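Local coordinates for protein cysteine synthase (Fusobacterium nucleatum subsp. nucleatum, PDB 5Z5C) that binds pyridoxal 5'-phosphate as an internal aldimine and produces hydrogen sulfide, probably by acting on cysteine as a desulfhydrase or lyase, at residues R230-S235 against L309-M314; L23-D28 against A279-A284; F183-G186 against G191-M194. One frame throughout, in Å; residues are numbered along the deposited sequence.

Contact 1. Residues R230-S235 against L309-M314; sequences RIEGIS and LSTDLM. With PLP (pyridoxal-5'-phosphate), chain G.
A bend at chi3 (-71°) turns the otherwise extended side chain of Arg230 so that its guanidinium reaches Asp312, whose carboxylate is carried beside its own backbone N by chi1. The two side chains cross at about a right angle, and a single salt-bridge hydrogen bond joins them: Arg230 NH1 lies 2.9 Å from Asp312 OD2, with an N-H...O angle of 166°. The acceptor sits at the edge of the guanidinium, nearly in its plane, whereas the N-H reaches OD2 on the anti side, 29° out of the carboxylate plane. The bond is therefore straight but one-pronged, and the aliphatic part also leans in, with Arg230 CD 3.2 Å from Asp312 OD2. A long arginine with several N-H donors suits the place, because NH1 also bridges to Glu317 and NH2 to Asp256; Asp312 OD1 in turn pairs with Arg315. Beside this charged network, the extended Glu232 brings OE2 to 3.4 Å from the methyl CG2 of Thr311. Thr311 OG1 bonds the backbone O of Tyr308 and also accepts from Leu313 N at 3.3 Å, an ST turn. Glu232 and Gly233 are the central pair of a type II turn from Ile231 to Ile234, and at Gly233 the positive phi and the nearby pyridine ring leave no place for a beta carbon; Gly233 O lies 3.4 Å from PLP C5. The contact thus joins two loops near the surface beside the cofactor pocket, with Ile260 of helix 256-263 touching both Arg230 and Asp312, while Ile231 and Ile234 pack on Pro214 of strand 210-214.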
ATOM      1  N   ARG B 230      12.117 -14.472  12.461  1.00 39.20           N
ATOM      2  CA  ARG B 230      10.830 -13.842  12.146  1.00 38.25           C
ATOM      3  C   ARG B 230      10.966 -12.539  11.356  1.00 37.75           C
ATOM      4  O   ARG B 230       9.966 -11.838  11.142  1.00 36.85           O
ATOM      5  CB  ARG B 230      10.030 -13.669  13.438  1.00 37.73           C
ATOM      6  CG  ARG B 230       9.856 -14.955  14.250  1.00 38.35           C
ATOM      7  CD  ARG B 230       9.393 -14.652  15.672  1.00 38.00           C
ATOM      8  NE  ARG B 230      10.453 -14.033  16.468  1.00 37.56           N
ATOM      9  CZ  ARG B 230      10.255 -13.395  17.636  1.00 37.36           C
ATOM     10  NH1 ARG B 230       9.039 -13.325  18.163  1.00 37.34           N
ATOM     11  NH2 ARG B 230      11.281 -12.847  18.278  1.00 36.95           N
ATOM     12  N   ILE B 231      12.186 -12.204  10.918  1.00 37.94           N
ATOM     13  CA  ILE B 231      12.423 -11.014  10.105  1.00 38.32           C
ATOM     14  C   ILE B 231      12.173 -11.368   8.628  1.00 38.90           C
ATOM     15  O   ILE B 231      13.101 -11.527   7.835  1.00 38.48           O
ATOM     16  CB  ILE B 231      13.824 -10.346  10.301  1.00 38.15           C
ATOM     17  CG1 ILE B 231      14.185 -10.199  11.789  1.00 38.93           C
ATOM     18  CG2 ILE B 231      13.833  -8.935   9.677  1.00 37.30           C
ATOM     19  CD1 ILE B 231      15.619  -9.737  12.063  1.00 38.36           C
ATOM     20  N   GLU B 232      10.888 -11.424   8.265  1.00 40.02           N
ATOM     21  CA  GLU B 232      10.473 -11.806   6.922  1.00 40.93           C
ATOM     22  C   GLU B 232      11.122 -10.909   5.849  1.00 40.04           C
ATOM     23  O   GLU B 232      11.224  -9.683   5.999  1.00 39.17           O
ATOM     24  CB  GLU B 232       8.935 -11.843   6.814  1.00 42.81           C
ATOM     25  CG  GLU B 232       8.323 -12.920   7.713  1.00 45.13           C
ATOM     26  CD  GLU B 232       6.821 -13.104   7.570  1.00 47.14           C
ATOM     27  OE1 GLU B 232       6.328 -13.221   6.424  1.00 46.82           O
ATOM     28  OE2 GLU B 232       6.138 -13.171   8.616  1.00 49.77           O
ATOM     29  N   GLY B 233      11.607 -11.554   4.801  1.00 39.90           N
ATOM     30  CA  GLY B 233      12.245 -10.888   3.684  1.00 40.12           C
ATOM     31  C   GLY B 233      13.763 -10.863   3.729  1.00 40.11           C
ATOM     32  O   GLY B 233      14.366 -10.623   2.688  1.00 39.92           O
ATOM     33  N   ILE B 234      14.393 -11.032   4.904  1.00 40.43           N
ATOM     34  CA  ILE B 234      15.869 -11.074   4.965  1.00 41.49           C
ATOM     35  C   ILE B 234      16.411 -12.442   5.412  1.00 44.01           C
ATOM     36  O   ILE B 234      15.726 -13.206   6.102  1.00 42.35           O
ATOM     37  CB  ILE B 234      16.493  -9.943   5.815  1.00 41.01           C
ATOM     38  CG1 ILE B 234      16.149 -10.080   7.312  1.00 40.74           C
ATOM     39  CG2 ILE B 234      16.089  -8.574   5.258  1.00 40.29           C
ATOM     40  CD1 ILE B 234      17.047  -9.250   8.207  1.00 40.43           C
ATOM     41  N   SER B 235      17.657 -12.703   5.004  1.00 47.67           N
ATOM     42  CA  SER B 235      18.379 -13.964   5.249  1.00 52.36           C
ATOM     43  C   SER B 235      17.493 -15.230   5.394  1.00 54.98           C
ATOM     44  O   SER B 235      17.216 -15.723   6.480  1.00 51.70           O
ATOM     45  CB  SER B 235      19.319 -13.782   6.442  1.00 54.14           C
ATOM     46  OG  SER B 235      18.578 -13.573   7.631  1.00 55.95           O
ATOM     47  N   LEU B 309      -0.280  -9.496   9.823  1.00 38.10           N
ATOM     48  CA  LEU B 309      -1.311  -9.348  10.861  1.00 39.44           C
ATOM     49  C   LEU B 309      -1.586 -10.644  11.669  1.00 42.09           C
ATOM     50  O   LEU B 309      -2.365 -10.621  12.589  1.00 43.75           O
ATOM     51  CB  LEU B 309      -2.632  -8.791  10.280  1.00 38.22           C
ATOM     52  CG  LEU B 309      -2.546  -7.435   9.531  1.00 37.35           C
ATOM     53  CD1 LEU B 309      -3.915  -6.976   9.060  1.00 37.00           C
ATOM     54  CD2 LEU B 309      -1.903  -6.362  10.394  1.00 36.79           C
ATOM     55  N   SER B 310      -0.987 -11.767  11.324  1.00 44.35           N
ATOM     56  CA  SER B 310      -1.054 -12.914  12.199  1.00 46.15           C
ATOM     57  C   SER B 310       0.340 -13.344  12.642  1.00 45.94           C
ATOM     58  O   SER B 310       0.499 -14.459  13.117  1.00 48.44           O
ATOM     59  CB  SER B 310      -1.784 -14.030  11.481  1.00 49.06           C
ATOM     60  OG  SER B 310      -0.962 -14.474  10.416  1.00 52.98           O
ATOM     61  N   THR B 311       1.339 -12.465  12.516  1.00 43.44           N
ATOM     62  CA  THR B 311       2.681 -12.758  12.989  1.00 43.18           C
ATOM     63  C   THR B 311       2.861 -12.249  14.429  1.00 41.92           C
ATOM     64  O   THR B 311       1.945 -11.684  15.028  1.00 40.47           O
ATOM     65  CB  THR B 311       3.759 -12.163  12.040  1.00 43.06           C
ATOM     66  OG1 THR B 311       3.831 -10.730  12.206  1.00 42.39           O
ATOM     67  CG2 THR B 311       3.453 -12.562  10.574  1.00 42.96           C
ATOM     68  N   ASP B 312       4.047 -12.445  14.989  1.00 41.67           N
ATOM     69  CA  ASP B 312       4.336 -11.906  16.331  1.00 41.70           C
ATOM     70  C   ASP B 312       4.355 -10.366  16.416  1.00 39.95           C
ATOM     71  O   ASP B 312       4.328  -9.785  17.501  1.00 37.61           O
ATOM     72  CB  ASP B 312       5.660 -12.467  16.854  1.00 42.96           C
ATOM     73  CG  ASP B 312       5.577 -13.943  17.182  1.00 44.79           C
ATOM     74  OD1 ASP B 312       4.450 -14.451  17.398  1.00 46.38           O
ATOM     75  OD2 ASP B 312       6.627 -14.585  17.236  1.00 46.52           O
ATOM     76  N   LEU B 313       4.375  -9.706  15.264  1.00 39.85           N
ATOM     77  CA  LEU B 313       4.126  -8.258  15.221  1.00 39.69           C
ATOM     78  C   LEU B 313       2.877  -7.897  16.038  1.00 39.58           C
ATOM     79  O   LEU B 313       2.857  -6.873  16.643  1.00 37.61           O
ATOM     80  CB  LEU B 313       4.012  -7.789  13.768  1.00 39.13           C
ATOM     81  CG  LEU B 313       4.059  -6.314  13.429  1.00 38.87           C
ATOM     82  CD1 LEU B 313       5.225  -5.630  14.127  1.00 38.48           C
ATOM     83  CD2 LEU B 313       4.163  -6.129  11.922  1.00 38.90           C
ATOM     84  N   MET B 314       1.887  -8.795  16.120  1.00 42.11           N
ATOM     85  CA  MET B 314       0.649  -8.569  16.887  1.00 44.39           C
ATOM     86  C   MET B 314       0.658  -8.973  18.364  1.00 45.44           C
ATOM     87  O   MET B 314      -0.337  -8.773  19.044  1.00 45.51           O
ATOM     88  CB  MET B 314      -0.491  -9.341  16.242  1.00 46.95           C
ATOM     89  CG  MET B 314      -0.688  -9.060  14.769  1.00 48.24           C
ATOM     90  SD  MET B 314      -1.297  -7.405  14.411  1.00 51.23           S
ATOM     91  CE  MET B 314       0.214  -6.573  13.927  1.00 49.65           C
TER
HETATM   92  N1  PLP G 401      12.484  -6.616   3.657  1.00 34.81           N
HETATM   93  C2  PLP G 401      11.426  -7.090   2.961  1.00 34.42           C
HETATM   94  C2A PLP G 401      10.018  -6.978   3.477  1.00 33.95           C
HETATM   95  C3  PLP G 401      11.656  -7.732   1.655  1.00 34.88           C
HETATM   96  O3  PLP G 401      10.628  -8.224   0.933  1.00 34.90           O
HETATM   97  C4  PLP G 401      13.039  -7.850   1.154  1.00 35.71           C
HETATM   98  C4A PLP G 401      13.309  -8.498  -0.148  1.00 35.93           C
HETATM   99  C5  PLP G 401      14.112  -7.293   2.001  1.00 35.31           C
HETATM  100  C6  PLP G 401      13.764  -6.709   3.218  1.00 35.08           C
HETATM  101  C5A PLP G 401      15.549  -7.389   1.532  1.00 36.43           C
HETATM  102  O4P PLP G 401      15.804  -6.645   0.331  1.00 36.57           O
HETATM  103  P   PLP G 401      16.851  -7.145  -0.791  1.00 35.96           P
HETATM  104  O1P PLP G 401      16.219  -8.367  -1.395  1.00 36.20           O
HETATM  105  O2P PLP G 401      17.004  -5.959  -1.709  1.00 35.61           O
HETATM  106  O3P PLP G 401      18.113  -7.405   0.006  1.00 36.40           O

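Contact 2. Residues L23-D28 against A279-A284; sequences LELIFD and ANFIGA
One face of the Phe27 ring receives the edge of Phe281, whose CZ stands 3.6 Å above the plane, displaced toward the rim, while Leu25 O lies at the edge of the same Phe27 ring. Phe281 shows only its edge to the strand: Phe27 and Leu25 CD1 both meet it there. The two rings form an edge-to-face pair, with centroids 5.0 Å apart and planes inclined at 60°. In such a pair the slightly positive rim hydrogens of one ring point at the electron-rich face of the other, a favourable way for two buried phenylalanines to pack. The closest approach is Phe27 CD1 to Phe281 CZ, 3.6 Å, and CE1 of Phe27 is 3.7 Å from that same CZ of Phe281. Next to it, the methyl Leu25 CD1 comes to 4.0 Å from Phe281 CE2. Leu25 and Phe27 are two residues apart on the strand and so share the face turned to the helix, whereas Ile26 points away. From the other direction, chi1 of -171° throws the Phe281 ring outward from its helix, far enough to span the 9.9 Å between Phe281 CA and Leu25 CA; a large flat side chain is what spans it. Met262 of helix 256-263 also packs on Phe281, and Leu271 on Leu25. The result is plain sheet-on-helix packing: the central strand of a small antiparallel sheet, 22-28, lies against helix 275-288, whose first turn holds the cofactor-binding Ser276, in a chain of the fold type II family of pyridoxal-phosphate enzymes.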
ATOM      1  N   LEU B  23      11.422  10.278   5.236  1.00 29.65           N
ATOM      2  CA  LEU B  23      10.936  10.772   6.520  1.00 29.99           C
ATOM      3  C   LEU B  23      12.109  11.036   7.476  1.00 30.27           C
ATOM      4  O   LEU B  23      12.999  10.199   7.580  1.00 29.66           O
ATOM      5  CB  LEU B  23      10.061   9.758   7.209  1.00 30.84           C
ATOM      6  CG  LEU B  23       8.670   9.303   6.761  1.00 32.05           C
ATOM      7  CD1 LEU B  23       8.428   9.560   5.323  1.00 33.62           C
ATOM      8  CD2 LEU B  23       8.542   7.785   6.945  1.00 32.56           C
ATOM      9  N   GLU B  24      12.084  12.166   8.189  1.00 30.18           N
ATOM     10  CA  GLU B  24      13.018  12.410   9.276  1.00 31.21           C
ATOM     11  C   GLU B  24      12.312  12.035  10.546  1.00 30.76           C
ATOM     12  O   GLU B  24      11.353  12.724  10.955  1.00 30.28           O
ATOM     13  CB  GLU B  24      13.442  13.867   9.334  1.00 32.57           C
ATOM     14  CG  GLU B  24      14.510  14.182  10.358  1.00 33.46           C
ATOM     15  CD  GLU B  24      14.747  15.675  10.572  1.00 34.99           C
ATOM     16  OE1 GLU B  24      14.107  16.505   9.891  1.00 35.55           O
ATOM     17  OE2 GLU B  24      15.549  16.024  11.460  1.00 35.99           O
ATOM     18  N   LEU B  25      12.783  10.951  11.159  1.00 30.74           N
ATOM     19  CA  LEU B  25      12.231  10.440  12.424  1.00 31.25           C
ATOM     20  C   LEU B  25      13.114  10.781  13.619  1.00 31.86           C
ATOM     21  O   LEU B  25      14.285  10.376  13.690  1.00 31.44           O
ATOM     22  CB  LEU B  25      12.050   8.927  12.365  1.00 31.77           C
ATOM     23  CG  LEU B  25      11.229   8.402  11.167  1.00 31.95           C
ATOM     24  CD1 LEU B  25      11.103   6.890  11.237  1.00 31.92           C
ATOM     25  CD2 LEU B  25       9.868   9.071  11.177  1.00 32.15           C
ATOM     26  N   ILE B  26      12.523  11.510  14.570  1.00 32.22           N
ATOM     27  CA  ILE B  26      13.188  11.921  15.819  1.00 32.80           C
ATOM     28  C   ILE B  26      12.692  11.026  16.945  1.00 32.85           C
ATOM     29  O   ILE B  26      11.506  10.725  17.042  1.00 31.67           O
ATOM     30  CB  ILE B  26      12.929  13.408  16.112  1.00 34.19           C
ATOM     31  CG1 ILE B  26      13.641  14.216  15.012  1.00 35.31           C
ATOM     32  CG2 ILE B  26      13.405  13.810  17.505  1.00 34.81           C
ATOM     33  CD1 ILE B  26      13.686  15.695  15.227  1.00 37.06           C
ATOM     34  N   PHE B  27      13.632  10.580  17.766  1.00 33.28           N
ATOM     35  CA  PHE B  27      13.368   9.719  18.887  1.00 34.41           C
ATOM     36  C   PHE B  27      14.402   9.961  20.005  1.00 36.14           C
ATOM     37  O   PHE B  27      15.432  10.594  19.780  1.00 36.05           O
ATOM     38  CB  PHE B  27      13.425   8.263  18.448  1.00 33.54           C
ATOM     39  CG  PHE B  27      14.716   7.849  17.841  1.00 33.15           C
ATOM     40  CD1 PHE B  27      15.028   8.196  16.543  1.00 33.66           C
ATOM     41  CD2 PHE B  27      15.623   7.074  18.553  1.00 33.90           C
ATOM     42  CE1 PHE B  27      16.226   7.811  15.971  1.00 33.25           C
ATOM     43  CE2 PHE B  27      16.833   6.688  17.980  1.00 33.78           C
ATOM     44  CZ  PHE B  27      17.130   7.048  16.686  1.00 33.62           C
ATOM     45  N   ASP B  28      14.097   9.431  21.176  1.00 38.53           N
ATOM     46  CA  ASP B  28      15.024   9.425  22.344  1.00 41.70           C
ATOM     47  C   ASP B  28      15.599   8.045  22.461  1.00 40.75           C
ATOM     48  O   ASP B  28      14.879   7.055  22.370  1.00 39.03           O
ATOM     49  CB  ASP B  28      14.316   9.822  23.643  1.00 44.56           C
ATOM     50  CG  ASP B  28      14.041  11.313  23.739  1.00 49.18           C
ATOM     51  OD1 ASP B  28      14.672  12.105  22.981  1.00 51.82           O
ATOM     52  OD2 ASP B  28      13.185  11.716  24.578  1.00 55.02           O
ATOM     53  N   ALA B 279      13.710  -3.871  12.000  1.00 30.94           N
ATOM     54  CA  ALA B 279      15.087  -4.343  11.967  1.00 31.87           C
ATOM     55  C   ALA B 279      16.024  -3.267  11.473  1.00 32.22           C
ATOM     56  O   ALA B 279      17.010  -2.935  12.149  1.00 32.39           O
ATOM     57  CB  ALA B 279      15.219  -5.598  11.088  1.00 31.96           C
ATOM     58  N   ASN B 280      15.695  -2.691  10.317  1.00 32.25           N
ATOM     59  CA  ASN B 280      16.473  -1.571   9.744  1.00 32.17           C
ATOM     60  C   ASN B 280      16.593  -0.361  10.650  1.00 31.81           C
ATOM     61  O   ASN B 280      17.631   0.297  10.641  1.00 32.49           O
ATOM     62  CB  ASN B 280      15.892  -1.137   8.367  1.00 32.34           C
ATOM     63  CG  ASN B 280      16.193  -2.142   7.280  1.00 33.12           C
ATOM     64  OD1 ASN B 280      17.005  -3.030   7.495  1.00 34.69           O
ATOM     65  ND2 ASN B 280      15.551  -2.019   6.116  1.00 32.92           N
ATOM     66  N   PHE B 281      15.534  -0.020  11.378  1.00 31.20           N
ATOM     67  CA  PHE B 281      15.568   1.105  12.271  1.00 31.36           C
ATOM     68  C   PHE B 281      16.620   0.881  13.385  1.00 31.53           C
ATOM     69  O   PHE B 281      17.449   1.778  13.656  1.00 30.28           O
ATOM     70  CB  PHE B 281      14.196   1.352  12.905  1.00 31.74           C
ATOM     71  CG  PHE B 281      14.120   2.642  13.685  1.00 32.14           C
ATOM     72  CD1 PHE B 281      14.540   2.695  15.039  1.00 33.03           C
ATOM     73  CD2 PHE B 281      13.657   3.794  13.090  1.00 32.19           C
ATOM     74  CE1 PHE B 281      14.470   3.879  15.758  1.00 33.14           C
ATOM     75  CE2 PHE B 281      13.594   4.984  13.799  1.00 32.36           C
ATOM     76  CZ  PHE B 281      13.972   5.025  15.137  1.00 32.96           C
ATOM     77  N   ILE B 282      16.554  -0.314  13.995  1.00 32.14           N
ATOM     78  CA  ILE B 282      17.476  -0.727  15.052  1.00 32.97           C
ATOM     79  C   ILE B 282      18.870  -0.745  14.460  1.00 33.30           C
ATOM     80  O   ILE B 282      19.794  -0.188  15.043  1.00 33.24           O
ATOM     81  CB  ILE B 282      17.139  -2.128  15.633  1.00 33.78           C
ATOM     82  CG1 ILE B 282      15.842  -2.132  16.474  1.00 33.95           C
ATOM     83  CG2 ILE B 282      18.311  -2.660  16.402  1.00 34.35           C
ATOM     84  CD1 ILE B 282      15.733  -1.021  17.502  1.00 34.12           C
ATOM     85  N   GLY B 283      19.002  -1.357  13.282  1.00 33.36           N
ATOM     86  CA  GLY B 283      20.235  -1.335  12.503  1.00 33.81           C
ATOM     87  C   GLY B 283      20.864   0.022  12.381  1.00 34.19           C
ATOM     88  O   GLY B 283      22.045   0.218  12.715  1.00 34.72           O
ATOM     89  N   ALA B 284      20.077   0.974  11.921  1.00 33.81           N
ATOM     90  CA  ALA B 284      20.553   2.306  11.692  1.00 34.15           C
ATOM     91  C   ALA B 284      21.018   3.000  13.002  1.00 34.93           C
ATOM     92  O   ALA B 284      21.915   3.862  12.975  1.00 34.62           O
ATOM     93  CB  ALA B 284      19.429   3.113  11.061  1.00 34.01           C
TER

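Contact 3. Residues F183-G186 against G191-M194; sequences FVAG and GTVM. With PLP (pyridoxal-5'-phosphate), chain G.
Phe183 and Ala185 on the strand face Thr192 on the helix, with Val193 alongside, across a strand-turn-helix unit, whose glycine-rich turn and helix start carry the Gly-Thr-Gly-Gly-Thr phosphate loop familiar from fold type II pyridoxal-phosphate enzymes. Thr192 looks two ways. With chi1 at -65°, OG1 stands beside its own backbone N, and both grip one phosphate oxygen: OG1 donates to PLP O2P at 2.6 Å, and Thr192 N to PLP O2P at 2.9 Å. The methyl CG2 is thereby left for the strand, 3.9 Å from Ala185 CB, and touches Phe183 at the edge of its ring, near the ring plane. A branched residue with one polar and one apolar arm is well suited to this double duty. Val193 meets the strand with its flank, its CG2 4.4 Å from Phe183 CE2 and its CB 4.3 Å from Ala185 CB; the small alanine lets the helix come near the strand. Such a helix start would also probably help to stabilise the phosphate charge. A water completes the link: it donates to Gly186 O (2.9 Å) and PLP O3P (2.8 Å) and accepts from Val193 N.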
ATOM      1  N   PHE B 183      24.405   4.269   5.875  1.00 34.60           N
ATOM      2  CA  PHE B 183      23.196   3.615   5.419  1.00 34.94           C
ATOM      3  C   PHE B 183      23.252   2.149   5.881  1.00 35.65           C
ATOM      4  O   PHE B 183      24.307   1.523   5.755  1.00 37.28           O
ATOM      5  CB  PHE B 183      23.120   3.647   3.885  1.00 34.70           C
ATOM      6  CG  PHE B 183      21.968   2.857   3.319  1.00 34.60           C
ATOM      7  CD1 PHE B 183      20.710   3.462   3.141  1.00 34.53           C
ATOM      8  CD2 PHE B 183      22.104   1.526   3.043  1.00 34.24           C
ATOM      9  CE1 PHE B 183      19.630   2.739   2.670  1.00 33.64           C
ATOM     10  CE2 PHE B 183      21.043   0.801   2.557  1.00 34.60           C
ATOM     11  CZ  PHE B 183      19.806   1.409   2.377  1.00 34.36           C
ATOM     12  N   VAL B 184      22.108   1.604   6.313  1.00 34.72           N
ATOM     13  CA  VAL B 184      21.951   0.220   6.746  1.00 34.48           C
ATOM     14  C   VAL B 184      20.732  -0.360   6.033  1.00 34.19           C
ATOM     15  O   VAL B 184      19.697   0.346   5.894  1.00 33.48           O
ATOM     16  CB  VAL B 184      21.694   0.170   8.289  1.00 35.42           C
ATOM     17  CG1 VAL B 184      21.505  -1.265   8.761  1.00 36.43           C
ATOM     18  CG2 VAL B 184      22.826   0.847   9.051  1.00 35.59           C
ATOM     19  N   ALA B 185      20.840  -1.611   5.584  1.00 33.99           N
ATOM     20  CA  ALA B 185      19.698  -2.361   5.089  1.00 34.16           C
ATOM     21  C   ALA B 185      19.872  -3.864   5.270  1.00 34.86           C
ATOM     22  O   ALA B 185      20.925  -4.430   4.910  1.00 34.90           O
ATOM     23  CB  ALA B 185      19.451  -2.071   3.602  1.00 33.88           C
ATOM     24  N   GLY B 186      18.808  -4.505   5.778  1.00 35.00           N
ATOM     25  CA  GLY B 186      18.691  -5.957   5.787  1.00 35.32           C
ATOM     26  C   GLY B 186      18.898  -6.534   4.386  1.00 35.79           C
ATOM     27  O   GLY B 186      18.511  -5.919   3.381  1.00 34.38           O
ATOM     28  N   GLY B 191      20.107  -6.804  -3.120  1.00 39.40           N
ATOM     29  CA  GLY B 191      20.017  -5.799  -4.158  1.00 38.77           C
ATOM     30  C   GLY B 191      19.904  -4.412  -3.567  1.00 37.43           C
ATOM     31  O   GLY B 191      20.453  -3.470  -4.115  1.00 37.45           O
ATOM     32  N   THR B 192      19.205  -4.288  -2.446  1.00 36.25           N
ATOM     33  CA  THR B 192      19.024  -2.995  -1.811  1.00 35.87           C
ATOM     34  C   THR B 192      20.338  -2.402  -1.273  1.00 36.22           C
ATOM     35  O   THR B 192      20.726  -1.272  -1.619  1.00 36.11           O
ATOM     36  CB  THR B 192      17.939  -3.090  -0.704  1.00 35.05           C
ATOM     37  OG1 THR B 192      16.688  -3.394  -1.329  1.00 34.26           O
ATOM     38  CG2 THR B 192      17.841  -1.765   0.085  1.00 35.04           C
ATOM     39  N   VAL B 193      21.033  -3.152  -0.435  1.00 36.21           N
ATOM     40  CA  VAL B 193      22.259  -2.614   0.147  1.00 36.92           C
ATOM     41  C   VAL B 193      23.373  -2.346  -0.876  1.00 37.57           C
ATOM     42  O   VAL B 193      23.992  -1.292  -0.832  1.00 38.21           O
ATOM     43  CB  VAL B 193      22.777  -3.502   1.306  1.00 37.03           C
ATOM     44  CG1 VAL B 193      23.436  -4.781   0.803  1.00 37.49           C
ATOM     45  CG2 VAL B 193      23.696  -2.735   2.224  1.00 37.26           C
ATOM     46  N   MET B 194      23.553  -3.248  -1.826  1.00 39.47           N
ATOM     47  CA  MET B 194      24.573  -3.122  -2.882  1.00 40.74           C
ATOM     48  C   MET B 194      24.298  -1.945  -3.809  1.00 39.87           C
ATOM     49  O   MET B 194      25.184  -1.166  -4.099  1.00 39.66           O
ATOM     50  CB  MET B 194      24.656  -4.398  -3.727  1.00 42.53           C
ATOM     51  CG  MET B 194      25.142  -5.638  -2.978  1.00 44.43           C
ATOM     52  SD  MET B 194      26.826  -5.529  -2.317  1.00 47.77           S
ATOM     53  CE  MET B 194      27.693  -4.820  -3.715  1.00 47.38           C
TER
HETATM   54  N1  PLP G 401      12.484  -6.616   3.657  1.00 34.81           N
HETATM   55  C2  PLP G 401      11.426  -7.090   2.961  1.00 34.42           C
HETATM   56  C2A PLP G 401      10.018  -6.978   3.477  1.00 33.95           C
HETATM   57  C3  PLP G 401      11.656  -7.732   1.655  1.00 34.88           C
HETATM   58  O3  PLP G 401      10.628  -8.224   0.933  1.00 34.90           O
HETATM   59  C4  PLP G 401      13.039  -7.850   1.154  1.00 35.71           C
HETATM   60  C4A PLP G 401      13.309  -8.498  -0.148  1.00 35.93           C
HETATM   61  C5  PLP G 401      14.112  -7.293   2.001  1.00 35.31           C
HETATM   62  C6  PLP G 401      13.764  -6.709   3.218  1.00 35.08           C
HETATM   63  C5A PLP G 401      15.549  -7.389   1.532  1.00 36.43           C
HETATM   64  O4P PLP G 401      15.804  -6.645   0.331  1.00 36.57           O
HETATM   65  P   PLP G 401      16.851  -7.145  -0.791  1.00 35.96           P
HETATM   66  O1P PLP G 401      16.219  -8.367  -1.395  1.00 36.20           O
HETATM   67  O2P PLP G 401      17.004  -5.959  -1.709  1.00 35.61           O
HETATM   68  O3P PLP G 401      18.113  -7.405   0.006  1.00 36.40           O
HETATM   69  O   HOH W   1      19.929  -5.459   0.886  1.00 34.73           O

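In the fold
From the N terminus, strand 23-28 meets helix residues 279-284 some 250 residues later, so contact 2 closes a very long loop that ties the small antiparallel sheet to helix 275-288. Contact 3, with only four residues between its segments, opens and closes inside that loop, at the end of strand 182-186 of a parallel sheet. Contact 1 follows contact 3 in series: 230-235 lies within the loop of contact 2, but 309-314 lies beyond it, so contacts 1 and 2 cross. Direct touches join all three: Asn280 OD1 probably bonds Gly186 N, Ile231 packs on Ala279, and Ile234 on Gly186. Contacts 1 and 3 meet the cofactor at its ring and its phosphate respectively.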